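Local coordinates for extracellular solute-binding protein, family 1 (Bifidobacterium longum subsp. infantis, PDB 6FTH) that probably captures human milk oligosaccharides outside the cell and delivers them to an ABC transporter for uptake, at residues A[156-159]-A[160-163]; A[175-178]-A[179-183]; A[435-438]-A[439-442]. All blocks are in the same frame, centred on the assembly; numbering follows the deposited sequence.

Contact 1 (A[156-159]-A[160-163])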
ATOM      1  N   PHE A 156     -13.875   3.400   8.619  1.00 11.31           N
ATOM      2  CA  PHE A 156     -14.110   3.689  10.029  1.00 11.03           C
ATOM      3  C   PHE A 156     -15.430   4.424  10.226  1.00 12.33           C
ATOM      4  O   PHE A 156     -15.854   5.225   9.385  1.00 13.00           O
ATOM      5  CB  PHE A 156     -12.971   4.542  10.591  1.00 12.35           C
ATOM      6  CG  PHE A 156     -11.625   3.884  10.490  1.00 10.47           C
ATOM      7  CD1 PHE A 156     -11.404   2.653  11.071  1.00 12.72           C
ATOM      8  CD2 PHE A 156     -10.587   4.487   9.796  1.00 14.55           C
ATOM      9  CE1 PHE A 156     -10.150   2.032  10.981  1.00 12.82           C
ATOM     10  CE2 PHE A 156      -9.343   3.873   9.699  1.00 13.89           C
ATOM     11  CZ  PHE A 156      -9.134   2.632  10.277  1.00 12.30           C
ATOM     12  N   ILE A 157     -16.068   4.169  11.370  1.00 11.58           N
ATOM     13  CA  ILE A 157     -17.259   4.913  11.766  1.00 11.18           C
ATOM     14  C   ILE A 157     -17.140   5.308  13.231  1.00 14.89           C
ATOM     15  O   ILE A 157     -16.500   4.615  14.031  1.00 14.20           O
ATOM     16  CB  ILE A 157     -18.548   4.126  11.484  1.00 12.60           C
ATOM     17  CG1 ILE A 157     -19.792   5.015  11.568  1.00 13.17           C
ATOM     18  CG2 ILE A 157     -18.683   2.941  12.391  1.00 13.71           C
ATOM     19  CD1 ILE A 157     -20.933   4.431  10.787  1.00 12.55           C
ATOM     20  N   ASN A 158     -17.754   6.443  13.571  1.00 12.21           N
ATOM     21  CA  ASN A 158     -17.798   6.933  14.950  1.00 13.95           C
ATOM     22  C   ASN A 158     -18.880   6.150  15.680  1.00 12.59           C
ATOM     23  O   ASN A 158     -20.076   6.439  15.561  1.00 14.34           O
ATOM     24  CB  ASN A 158     -18.032   8.436  15.011  1.00 12.88           C
ATOM     25  CG  ASN A 158     -17.810   8.950  16.405  1.00 13.43           C
ATOM     26  OD1 ASN A 158     -18.266   8.316  17.363  1.00 16.16           O
ATOM     27  ND2 ASN A 158     -17.040  10.010  16.534  1.00 14.18           N
ATOM     28  N   LYS A 159     -18.442   5.102  16.391  1.00 13.40           N
ATOM     29  CA  LYS A 159     -19.332   4.257  17.163  1.00 14.20           C
ATOM     30  C   LYS A 159     -19.932   5.007  18.358  1.00 14.21           C
ATOM     31  O   LYS A 159     -21.067   4.716  18.760  1.00 15.50           O
ATOM     32  CB  LYS A 159     -18.560   3.011  17.626  1.00 16.69           C
ATOM     33  CG  LYS A 159     -19.408   1.947  18.339  1.00 18.42           C
ATOM     34  CD  LYS A 159     -20.564   1.444  17.489  1.00 21.96           C
ATOM     35  CE  LYS A 159     -21.106   0.104  17.957  1.00 26.01           C
ATOM     36  NZ  LYS A 159     -21.476   0.130  19.417  1.00 25.96           N
ATOM     37  N   THR A 160     -19.190   5.947  18.947  1.00 15.48           N
ATOM     38  CA  THR A 160     -19.761   6.764  20.017  1.00 14.88           C
ATOM     39  C   THR A 160     -20.987   7.511  19.511  1.00 15.73           C
ATOM     40  O   THR A 160     -22.012   7.580  20.193  1.00 16.24           O
ATOM     41  CB  THR A 160     -18.712   7.744  20.529  1.00 17.54           C
ATOM     42  OG1 THR A 160     -17.637   7.005  21.120  1.00 18.52           O
ATOM     43  CG2 THR A 160     -19.306   8.712  21.570  1.00 19.88           C
ATOM     44  N   TRP A 161     -20.910   8.038  18.292  1.00 15.36           N
ATOM     45  CA  TRP A 161     -22.065   8.716  17.706  1.00 15.70           C
ATOM     46  C   TRP A 161     -23.211   7.747  17.442  1.00 16.75           C
ATOM     47  O   TRP A 161     -24.378   8.060  17.718  1.00 15.95           O
ATOM     48  CB  TRP A 161     -21.655   9.396  16.412  1.00 13.28           C
ATOM     49  CG  TRP A 161     -20.760  10.586  16.511  1.00 13.79           C
ATOM     50  CD1 TRP A 161     -20.186  11.124  17.644  1.00 14.80           C
ATOM     51  CD2 TRP A 161     -20.362  11.432  15.429  1.00 14.92           C
ATOM     52  NE1 TRP A 161     -19.457  12.229  17.313  1.00 16.41           N
ATOM     53  CE2 TRP A 161     -19.541  12.448  15.965  1.00 16.37           C
ATOM     54  CE3 TRP A 161     -20.611  11.420  14.057  1.00 14.29           C
ATOM     55  CZ2 TRP A 161     -18.969  13.439  15.180  1.00 16.61           C
ATOM     56  CZ3 TRP A 161     -20.052  12.405  13.269  1.00 15.69           C
ATOM     57  CH2 TRP A 161     -19.234  13.407  13.830  1.00 14.64           C
ATOM     58  N   LEU A 162     -22.918   6.572  16.871  1.00 14.07           N
ATOM     59  CA  LEU A 162     -23.972   5.595  16.655  1.00 14.57           C
ATOM     60  C   LEU A 162     -24.679   5.288  17.966  1.00 16.21           C
ATOM     61  O   LEU A 162     -25.911   5.239  18.025  1.00 16.32           O
ATOM     62  CB  LEU A 162     -23.400   4.296  16.089  1.00 16.11           C
ATOM     63  CG  LEU A 162     -22.816   4.371  14.660  1.00 15.51           C
ATOM     64  CD1 LEU A 162     -22.190   3.018  14.348  1.00 14.75           C
ATOM     65  CD2 LEU A 162     -23.837   4.736  13.617  1.00 16.28           C
ATOM     66  N   ASP A 163     -23.898   5.082  19.026  1.00 17.11           N
ATOM     67  CA  ASP A 163     -24.453   4.690  20.319  1.00 16.60           C
ATOM     68  C   ASP A 163     -25.320   5.797  20.905  1.00 17.40           C
ATOM     69  O   ASP A 163     -26.426   5.539  21.400  1.00 19.32           O
ATOM     70  CB  ASP A 163     -23.315   4.370  21.287  1.00 19.38           C
ATOM     71  CG  ASP A 163     -22.646   3.024  21.000  1.00 18.91           C
ATOM     72  OD1 ASP A 163     -23.157   2.244  20.181  1.00 21.90           O
ATOM     73  OD2 ASP A 163     -21.599   2.766  21.630  1.00 23.29           O
TER
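Asn158 ends strand 154-158 as the N-cap of helix 159-165, so strand and helix join without an intervening loop. The first helical turn is closed by Leu162 N on Asn158 O at 3.1 Å and by Asp163 N on Lys159 O at 2.9 Å. The Asn158 side chain completes the start: Trp161 N donates to Asn158 OD1 over 2.8 Å, a capping bond that reaches the oxygen from above its carbonyl plane, 47° out of it. With CG anti to the backbone N (chi1 -169°), the same amide lies flat over one face of the Trp161 indole, the two planes 11° apart and Asn158 ND2 3.4 Å from Trp161 NE1. Both are donors, so no hydrogen bond joins them; the near-parallel planes make this a stack, and Asn158 ND2 donates to Gln310 OE1. On another side of the turn Ile157 CG2 meets Leu162 CD1 at 4.0 Å, the side chains crossing at about a right angle. Lys159, bent at chi2 and chi4, swings NZ to the syn lone pair of Asp163 OD1 at 2.8 Å. Through OD1 and ND2 the amide joins the helix start to Gln310, while the ion pair braces the first turn.

Contact 2 (A[175-178]-A[179-183])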
ATOM      1  N   GLU A 175     -28.994   1.993   4.664  1.00 13.91           N
ATOM      2  CA  GLU A 175     -28.743   2.175   6.092  1.00 13.85           C
ATOM      3  C   GLU A 175     -27.605   3.158   6.316  1.00 15.01           C
ATOM      4  O   GLU A 175     -27.656   3.979   7.244  1.00 15.40           O
ATOM      5  CB  GLU A 175     -28.411   0.826   6.741  1.00 15.42           C
ATOM      6  CG  GLU A 175     -29.622  -0.077   6.900  1.00 14.76           C
ATOM      7  CD  GLU A 175     -29.294  -1.459   7.431  1.00 21.60           C
ATOM      8  OE1 GLU A 175     -28.122  -1.727   7.770  1.00 19.17           O
ATOM      9  OE2 GLU A 175     -30.228  -2.277   7.536  1.00 23.50           O
ATOM     10  N   LEU A 176     -26.574   3.118   5.457  1.00 14.06           N
ATOM     11  CA  LEU A 176     -25.492   4.089   5.589  1.00 11.74           C
ATOM     12  C   LEU A 176     -25.995   5.512   5.361  1.00 13.03           C
ATOM     13  O   LEU A 176     -25.636   6.430   6.114  1.00 14.94           O
ATOM     14  CB  LEU A 176     -24.327   3.748   4.665  1.00 12.99           C
ATOM     15  CG  LEU A 176     -23.183   4.750   4.602  1.00 11.51           C
ATOM     16  CD1 LEU A 176     -22.514   4.942   5.957  1.00 15.74           C
ATOM     17  CD2 LEU A 176     -22.184   4.288   3.544  1.00 12.87           C
ATOM     18  N   GLU A 177     -26.812   5.718   4.325  1.00 14.14           N
ATOM     19  CA  GLU A 177     -27.350   7.047   4.073  1.00 15.48           C
ATOM     20  C   GLU A 177     -28.153   7.534   5.276  1.00 13.57           C
ATOM     21  O   GLU A 177     -28.016   8.697   5.701  1.00 15.78           O
ATOM     22  CB  GLU A 177     -28.199   7.032   2.796  1.00 15.05           C
ATOM     23  CG  GLU A 177     -28.708   8.390   2.431  1.00 16.84           C
ATOM     24  CD  GLU A 177     -29.597   8.392   1.203  1.00 23.43           C
ATOM     25  OE1 GLU A 177     -29.941   7.307   0.680  1.00 23.47           O
ATOM     26  OE2 GLU A 177     -29.943   9.502   0.756  1.00 21.67           O
ATOM     27  N   ASN A 178     -28.959   6.654   5.868  1.00 13.72           N
ATOM     28  CA  ASN A 178     -29.763   7.058   7.023  1.00 15.73           C
ATOM     29  C   ASN A 178     -28.882   7.472   8.192  1.00 16.59           C
ATOM     30  O   ASN A 178     -29.148   8.488   8.856  1.00 15.99           O
ATOM     31  CB  ASN A 178     -30.695   5.921   7.420  1.00 17.23           C
ATOM     32  CG  ASN A 178     -31.557   6.261   8.619  1.00 29.72           C
ATOM     33  OD1 ASN A 178     -32.427   7.138   8.544  1.00 34.18           O
ATOM     34  ND2 ASN A 178     -31.333   5.557   9.732  1.00 28.69           N
ATOM     35  N   VAL A 179     -27.824   6.700   8.466  1.00 14.56           N
ATOM     36  CA  VAL A 179     -26.882   7.060   9.525  1.00 13.78           C
ATOM     37  C   VAL A 179     -26.245   8.417   9.256  1.00 14.81           C
ATOM     38  O   VAL A 179     -26.102   9.256  10.164  1.00 15.68           O
ATOM     39  CB  VAL A 179     -25.807   5.958   9.657  1.00 14.38           C
ATOM     40  CG1 VAL A 179     -24.618   6.455  10.446  1.00 17.07           C
ATOM     41  CG2 VAL A 179     -26.410   4.699  10.255  1.00 16.03           C
ATOM     42  N   LEU A 180     -25.837   8.662   8.008  1.00 15.00           N
ATOM     43  CA  LEU A 180     -25.161   9.908   7.701  1.00 12.27           C
ATOM     44  C   LEU A 180     -26.096  11.098   7.870  1.00 13.82           C
ATOM     45  O   LEU A 180     -25.662  12.157   8.326  1.00 14.96           O
ATOM     46  CB  LEU A 180     -24.607   9.861   6.279  1.00 13.95           C
ATOM     47  CG  LEU A 180     -23.497   8.821   6.018  1.00 14.15           C
ATOM     48  CD1 LEU A 180     -23.105   8.889   4.586  1.00 15.51           C
ATOM     49  CD2 LEU A 180     -22.291   9.054   6.904  1.00 13.32           C
ATOM     50  N   LYS A 181     -27.378  10.949   7.499  1.00 14.62           N
ATOM     51  CA  LYS A 181     -28.345  12.027   7.722  1.00 13.87           C
ATOM     52  C   LYS A 181     -28.484  12.338   9.203  1.00 16.87           C
ATOM     53  O   LYS A 181     -28.604  13.507   9.593  1.00 17.03           O
ATOM     54  CB  LYS A 181     -29.704  11.656   7.133  1.00 14.84           C
ATOM     55  CG  LYS A 181     -29.720  11.636   5.597  1.00 16.47           C
ATOM     56  CD  LYS A 181     -31.034  11.188   4.987  1.00 19.60           C
ATOM     57  CE  LYS A 181     -30.969  11.266   3.450  1.00 22.10           C
ATOM     58  NZ  LYS A 181     -32.184  10.638   2.804  1.00 30.32           N
ATOM     59  N   ALA A 182     -28.502  11.308  10.040  1.00 14.57           N
ATOM     60  CA  ALA A 182     -28.565  11.516  11.482  1.00 15.37           C
ATOM     61  C   ALA A 182     -27.329  12.237  11.988  1.00 17.23           C
ATOM     62  O   ALA A 182     -27.424  13.163  12.809  1.00 16.34           O
ATOM     63  CB  ALA A 182     -28.716  10.166  12.170  1.00 16.84           C
ATOM     64  N   PHE A 183     -26.150  11.841  11.509  1.00 14.85           N
ATOM     65  CA  PHE A 183     -24.924  12.543  11.872  1.00 14.79           C
ATOM     66  C   PHE A 183     -25.007  14.002  11.470  1.00 18.05           C
ATOM     67  O   PHE A 183     -24.529  14.888  12.196  1.00 17.05           O
ATOM     68  CB  PHE A 183     -23.708  11.901  11.184  1.00 14.46           C
ATOM     69  CG  PHE A 183     -23.300  10.534  11.724  1.00 15.74           C
ATOM     70  CD1 PHE A 183     -23.875   9.960  12.851  1.00 16.61           C
ATOM     71  CD2 PHE A 183     -22.295   9.839  11.077  1.00 14.93           C
ATOM     72  CE1 PHE A 183     -23.434   8.713  13.307  1.00 15.81           C
ATOM     73  CE2 PHE A 183     -21.856   8.619  11.516  1.00 13.66           C
ATOM     74  CZ  PHE A 183     -22.423   8.042  12.626  1.00 15.78           C
TER
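Glu177 and Lys181 form an i to i+4 salt bridge within helix 173-185, and Leu176 meets Leu180 at the same spacing; the contact is thus two successive turns of one amphipathic helix on the flank of a domain of the binding protein. The backbone evidence is an unbroken run of alpha-helical bonds, among them Leu180 N to Leu176 O at 2.9 Å and Lys181 N to Glu177 O at 3.0 Å.

The ion pair is modest: Lys181 NZ reaches Glu177 OE2 at 3.2 Å, a weak hydrogen bond. A first torsion of -176° and a straight chain beyond it lay the Glu177 carboxylate beside the equally extended Lys181, whose CE lies 3.8 Å from Glu177 CG. The stronger partner of Glu177 is Lys260, which holds OE1 from helix 249-263; Glu264 is a nearby second acid, so a small charge cluster forms rather than one carboxylate between two lysines. Putting an alanine at Glu177 would probably leave Lys181 without its partner in the helix and strip Lys260 of its carboxylate, weakening the tie between the two helices.

The apolar side is built differently. Leu176 CD1 touches Leu180 CG at 4.0 Å, and both side chains face helix 249-263, at Tyr257 and Leu261. Val179 CG1 lies over one face of the Phe183 ring, 3.5 Å above its plane, and these two residues pack on Leu162 of helix 159-165. Helix 173-185 is therefore wedged between two neighbours, with the buried Glu177 at the interface with helix 249-263 and Lys181 at its exposed rim. Leu180 and Phe183 also touch strand 197-199 at the edge of a mixed sheet, an arrangement consistent with the alpha/beta domain of a solute-binding protein.

Contact 3 (A[435-438]-A[439-442])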
ATOM      1  N   TYR A 435     -12.607  -7.368   8.917  1.00 11.73           N
ATOM      2  CA  TYR A 435     -12.678  -7.648   7.486  1.00 11.44           C
ATOM      3  C   TYR A 435     -12.385  -9.096   7.130  1.00 11.89           C
ATOM      4  O   TYR A 435     -12.465  -9.447   5.948  1.00 12.54           O
ATOM      5  CB  TYR A 435     -11.725  -6.718   6.722  1.00 12.12           C
ATOM      6  CG  TYR A 435     -12.127  -5.300   6.946  1.00 11.61           C
ATOM      7  CD1 TYR A 435     -13.227  -4.752   6.303  1.00 10.70           C
ATOM      8  CD2 TYR A 435     -11.446  -4.525   7.858  1.00 11.43           C
ATOM      9  CE1 TYR A 435     -13.640  -3.462   6.567  1.00 12.91           C
ATOM     10  CE2 TYR A 435     -11.846  -3.232   8.118  1.00 12.45           C
ATOM     11  CZ  TYR A 435     -12.925  -2.698   7.464  1.00 11.25           C
ATOM     12  OH  TYR A 435     -13.351  -1.408   7.725  1.00 12.59           O
ATOM     13  N   GLU A 436     -12.098  -9.961   8.107  1.00 11.50           N
ATOM     14  CA  GLU A 436     -11.848 -11.362   7.783  1.00 12.40           C
ATOM     15  C   GLU A 436     -13.056 -12.017   7.135  1.00 12.64           C
ATOM     16  O   GLU A 436     -12.910 -12.786   6.180  1.00 11.86           O
ATOM     17  CB  GLU A 436     -11.412 -12.148   9.020  1.00 19.00           C
ATOM     18  CG  GLU A 436      -9.930 -12.101   9.229  1.00 27.28           C
ATOM     19  CD  GLU A 436      -9.398 -13.246  10.097  1.00 27.50           C
ATOM     20  OE1 GLU A 436      -9.195 -13.014  11.303  1.00 38.67           O
ATOM     21  OE2 GLU A 436      -9.169 -14.360   9.558  1.00 26.15           O
ATOM     22  N   GLU A 437     -14.256 -11.697   7.603  1.00 12.87           N
ATOM     23  CA  GLU A 437     -15.447 -12.269   6.999  1.00 13.41           C
ATOM     24  C   GLU A 437     -15.603 -11.824   5.551  1.00 12.22           C
ATOM     25  O   GLU A 437     -15.767 -12.661   4.656  1.00 11.91           O
ATOM     26  CB  GLU A 437     -16.689 -11.942   7.831  1.00 12.05           C
ATOM     27  CG  GLU A 437     -17.977 -12.447   7.210  1.00 15.16           C
ATOM     28  CD  GLU A 437     -18.077 -13.949   7.129  1.00 14.61           C
ATOM     29  OE1 GLU A 437     -17.599 -14.639   8.048  1.00 17.81           O
ATOM     30  OE2 GLU A 437     -18.668 -14.456   6.152  1.00 16.17           O
ATOM     31  N   GLN A 438     -15.569 -10.510   5.281  1.00 10.58           N
ATOM     32  CA  GLN A 438     -15.794 -10.080   3.900  1.00 10.78           C
ATOM     33  C   GLN A 438     -14.661 -10.525   2.983  1.00 11.38           C
ATOM     34  O   GLN A 438     -14.898 -10.898   1.831  1.00 10.62           O
ATOM     35  CB  GLN A 438     -16.007  -8.570   3.813  1.00 12.15           C
ATOM     36  CG  GLN A 438     -17.405  -8.179   4.193  1.00 11.27           C
ATOM     37  CD  GLN A 438     -17.657  -6.693   4.161  1.00 11.64           C
ATOM     38  OE1 GLN A 438     -16.724  -5.878   4.253  1.00 11.34           O
ATOM     39  NE2 GLN A 438     -18.924  -6.324   4.027  1.00 12.14           N
ATOM     40  N   ARG A 439     -13.424 -10.531   3.474  1.00 10.78           N
ATOM     41  CA  ARG A 439     -12.323 -11.015   2.640  1.00 10.63           C
ATOM     42  C   ARG A 439     -12.443 -12.499   2.337  1.00 10.44           C
ATOM     43  O   ARG A 439     -11.954 -12.951   1.292  1.00 12.62           O
ATOM     44  CB  ARG A 439     -10.966 -10.673   3.269  1.00 10.56           C
ATOM     45  CG  ARG A 439     -10.600  -9.196   3.082  1.00 11.57           C
ATOM     46  CD  ARG A 439      -9.411  -8.727   3.839  1.00 12.89           C
ATOM     47  NE  ARG A 439      -8.204  -9.545   3.710  1.00 14.57           N
ATOM     48  CZ  ARG A 439      -7.083  -9.201   3.053  1.00 13.51           C
ATOM     49  NH1 ARG A 439      -7.003  -8.098   2.364  1.00 11.20           N
ATOM     50  NH2 ARG A 439      -6.008  -9.964   3.112  1.00 15.21           N
ATOM     51  N   SER A 440     -13.160 -13.251   3.167  1.00  9.80           N
ATOM     52  CA  SER A 440     -13.335 -14.672   2.906  1.00 11.79           C
ATOM     53  C   SER A 440     -14.364 -14.948   1.831  1.00 11.77           C
ATOM     54  O   SER A 440     -14.515 -16.109   1.440  1.00 13.27           O
ATOM     55  CB  SER A 440     -13.712 -15.425   4.192  1.00 11.31           C
ATOM     56  OG  SER A 440     -15.073 -15.253   4.550  1.00 12.18           O
ATOM     57  N   HIS A 441     -15.038 -13.925   1.309  1.00  9.63           N
ATOM     58  CA  HIS A 441     -16.064 -14.080   0.286  1.00 12.16           C
ATOM     59  C   HIS A 441     -15.504 -14.059  -1.130  1.00 14.47           C
ATOM     60  O   HIS A 441     -16.291 -14.012  -2.084  1.00 17.85           O
ATOM     61  CB  HIS A 441     -17.082 -12.959   0.433  1.00 12.57           C
ATOM     62  CG  HIS A 441     -17.786 -12.961   1.755  1.00 11.40           C
ATOM     63  ND1 HIS A 441     -18.599 -11.925   2.157  1.00 11.99           N
ATOM     64  CD2 HIS A 441     -17.835 -13.887   2.746  1.00 12.85           C
ATOM     65  CE1 HIS A 441     -19.087 -12.192   3.353  1.00 11.02           C
ATOM     66  NE2 HIS A 441     -18.648 -13.379   3.731  1.00 11.25           N
ATOM     67  N   PHE A 442     -14.186 -14.014  -1.293  1.00 11.36           N
ATOM     68  CA  PHE A 442     -13.583 -14.056  -2.620  1.00 10.26           C
ATOM     69  C   PHE A 442     -12.356 -14.959  -2.626  1.00 10.54           C
ATOM     70  O   PHE A 442     -11.698 -15.165  -1.594  1.00 11.56           O
ATOM     71  CB  PHE A 442     -13.230 -12.656  -3.160  1.00 13.08           C
ATOM     72  CG  PHE A 442     -12.044 -12.015  -2.501  1.00 11.60           C
ATOM     73  CD1 PHE A 442     -10.769 -12.247  -2.969  1.00 11.31           C
ATOM     74  CD2 PHE A 442     -12.201 -11.149  -1.437  1.00 12.76           C
ATOM     75  CE1 PHE A 442      -9.663 -11.644  -2.390  1.00 12.25           C
ATOM     76  CE2 PHE A 442     -11.122 -10.535  -0.869  1.00 11.38           C
ATOM     77  CZ  PHE A 442      -9.846 -10.782  -1.323  1.00 11.94           C
TER
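A short helix, 436-439, runs out into a type I turn from Arg439 to Phe442, and a histidine-carboxylate hydrogen bond spans this C-terminal end. His441 NE2 donates to Glu437 OE2 at 2.6 Å with an N-H...O angle of 159°. The carboxylate oxygen is met on its anti side and lies at the edge of the imidazole, in its plane, while the carboxylate itself is turned 63° from the ring. Glu437 gets there by a bend at chi2 (65°), which turns the acid to the imidazole of His441, one turn further on.

The imidazole also lies over the backbone. Gln438 CA makes a CH-pi contact 4.0 Å from the ring centroid, and Glu437 O sits above the same face. That carbonyl is engaged elsewhere, accepting from Ser440 OG at 2.7 Å, and Ser440 N divides two weak bonds between Glu436 O and Glu437 O. The chain ends its helix in steps: Arg439 N still bonds Tyr435 O at 2.9 Å, an i to i+4 link, whereas His441 N reaches back only three residues, to Gln438 O at 3.1 Å. Such tightening from i+4 to i+3 bonds is a usual way for a helix to give way to a turn, here leading into the loop before helix 457-484.

Partners outside the segments hold several other polar ends. His441 ND1 is hydrogen-bonded to Thr327 O, so both ring nitrogens have partners and the ring is held against flipping; Gln438 NE2 donates to Val316 O, and Arg439 NH1 to Asp330 O and Ser332 O. Tyr435 stacks on Trp329 and bonds Met155 N through its hydroxyl.

Overall arrangement
Along the chain the contacts come in series. Contacts 1 and 2 are close neighbours, their centres 11 Å apart: helix 159-165, which contact 1 starts, is followed by helix 173-185, which carries contact 2, and they touch where Leu162 CD2 meets Val179 CG1 at 3.7 Å. Trp161 and Phe183 add an edge-to-face pair. Both contacts border the mixed sheet that holds strands 154-158 and 197-199. Contact 3 comes much later and lies about 22 Å and 24 Å, centre to centre, from contacts 1 and 2, touching neither. Its link to Met155 places it against that sheet: Tyr435, the residue leading into helix 436-439, ties a late part of the chain to strand 154-158.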